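Local coordinates for hypothetical UPF0131 protein PH0828 (Pyrococcus horikoshii, PDB 1V30) that is a putative gamma-glutamylcyclotransferase of the AIG2-like family, probably with acyltransferase activity, at residues 63-66 / 67-70. Residues are numbered along the deposited sequence; the frame is centred on the assembly and turned at random.
Sequences EVDK and ETFE
The carboxylate of Asp65 meets Thr68 through a single oxygen, OD1, which is gripped twice. Thr68 N lies 2.7 Å from Asp65 OD1, nearly in line with the carboxylate C-O bond, and its N-H points at the oxygen at 158°. Thr68 OG1 also donates to Asp65 OD1 at 2.7 Å, but it approaches from above the carboxylate plane, 40° out of it. The torsion of Asp65 accounts for this reach: CG sits between backbone N and carbonyl carbon (chi1 55°), which folds the carboxylate back over the first helical turn. Its negative charge there probably suits the helix dipole. The other flat group, the Phe69 ring, is carried away from residues 63-66, leaving Phe69 CB to meet Val64 CG2 at 3.9 Å; beyond the contact both side chains lean on Val8 and Ile10 of strand 8-12. Thr68 CG2 packs on Val64 CB at 4.0 Å. A valine in place of Thr68 would probably cost Asp65 OD1 its hydroxyl donor, leaving the backbone N-H as the one remaining bond of the pair and the carboxylate freer to turn. Helical bonding starts at once, with Phe69 N to Asp65 O at 3.0 Å and Glu70 N to Lys66 O at 2.9 Å. The extended Lys66 chain runs by Glu70, whose OE2 lies 3.1 Å from Lys66 CE but 4.3 Å from Lys66 NZ, beyond a salt bridge, while Glu67 pairs with Arg71. These features define an Asp N-cap with Thr at N3, where strand 56-64 passes directly into helix 66-72 of the gamma-glutamylcyclotransferase-like fold.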
loop_
_atom_site.group_PDB
_atom_site.type_symbol
_atom_site.label_atom_id
_atom_site.label_comp_id
_atom_site.label_asym_id
_atom_site.label_seq_id
_atom_site.Cartn_x
_atom_site.Cartn_y
_atom_site.Cartn_z
ATOM N N GLU A 63 7.584 9.995 3.598
ATOM C CA GLU A 63 8.725 10.049 4.499
ATOM C C GLU A 63 8.043 10.208 5.851
ATOM O O GLU A 63 7.256 11.137 6.043
ATOM C CB GLU A 63 9.607 11.275 4.239
ATOM C CG GLU A 63 10.368 11.274 2.927
ATOM C CD GLU A 63 11.438 12.354 2.888
ATOM O OE1 GLU A 63 11.994 12.611 1.800
ATOM O OE2 GLU A 63 11.727 12.944 3.949
ATOM N N VAL A 64 8.316 9.294 6.778
ATOM C CA VAL A 64 7.714 9.350 8.106
ATOM C C VAL A 64 8.811 9.287 9.161
ATOM O O VAL A 64 9.877 8.727 8.911
ATOM C CB VAL A 64 6.745 8.162 8.336
ATOM C CG1 VAL A 64 5.691 8.132 7.246
ATOM C CG2 VAL A 64 7.517 6.849 8.365
ATOM N N ASP A 65 8.567 9.868 10.334
ATOM C CA ASP A 65 9.577 9.813 11.382
ATOM C C ASP A 65 9.553 8.440 12.045
ATOM O O ASP A 65 8.637 7.646 11.818
ATOM C CB ASP A 65 9.380 10.924 12.427
ATOM C CG ASP A 65 7.996 10.931 13.035
ATOM O OD1 ASP A 65 7.488 9.850 13.396
ATOM O OD2 ASP A 65 7.421 12.031 13.175
ATOM N N LYS A 66 10.569 8.164 12.852
ATOM C CA LYS A 66 10.699 6.882 13.531
ATOM C C LYS A 66 9.484 6.506 14.374
ATOM O O LYS A 66 8.985 5.381 14.289
ATOM C CB LYS A 66 11.951 6.891 14.410
ATOM C CG LYS A 66 12.261 5.565 15.088
ATOM C CD LYS A 66 13.598 5.631 15.813
ATOM C CE LYS A 66 13.940 4.314 16.490
ATOM N NZ LYS A 66 15.290 4.359 17.120
ATOM N N GLU A 67 9.007 7.447 15.179
ATOM C CA GLU A 67 7.863 7.200 16.047
ATOM C C GLU A 67 6.633 6.805 15.234
ATOM O O GLU A 67 5.925 5.864 15.587
ATOM C CB GLU A 67 7.575 8.448 16.887
ATOM C CG GLU A 67 6.975 8.163 18.257
ATOM C CD GLU A 67 5.464 8.095 18.241
ATOM O OE1 GLU A 67 4.834 9.117 17.902
ATOM O OE2 GLU A 67 4.907 7.027 18.575
ATOM N N THR A 68 6.388 7.519 14.140
ATOM C CA THR A 68 5.243 7.224 13.288
ATOM C C THR A 68 5.368 5.831 12.675
ATOM O O THR A 68 4.411 5.057 12.683
ATOM C CB THR A 68 5.110 8.264 12.158
ATOM O OG1 THR A 68 4.872 9.558 12.729
ATOM C CG2 THR A 68 3.957 7.906 11.233
ATOM N N PHE A 69 6.546 5.506 12.152
ATOM C CA PHE A 69 6.749 4.191 11.556
ATOM C C PHE A 69 6.517 3.078 12.575
ATOM O O PHE A 69 5.853 2.086 12.275
ATOM C CB PHE A 69 8.161 4.050 10.990
ATOM C CG PHE A 69 8.416 2.706 10.370
ATOM C CD1 PHE A 69 7.973 2.426 9.082
ATOM C CD2 PHE A 69 9.036 1.698 11.099
ATOM C CE1 PHE A 69 8.139 1.157 8.531
ATOM C CE2 PHE A 69 9.208 0.426 10.557
ATOM C CZ PHE A 69 8.757 0.157 9.271
ATOM N N GLU A 70 7.070 3.233 13.774
ATOM C CA GLU A 70 6.898 2.219 14.809
ATOM C C GLU A 70 5.431 2.041 15.192
ATOM O O GLU A 70 4.983 0.919 15.440
ATOM C CB GLU A 70 7.730 2.568 16.046
ATOM C CG GLU A 70 9.228 2.407 15.824
ATOM C CD GLU A 70 10.048 2.638 17.084
ATOM O OE1 GLU A 70 9.457 2.714 18.180
ATOM O OE2 GLU A 70 11.286 2.734 16.974
#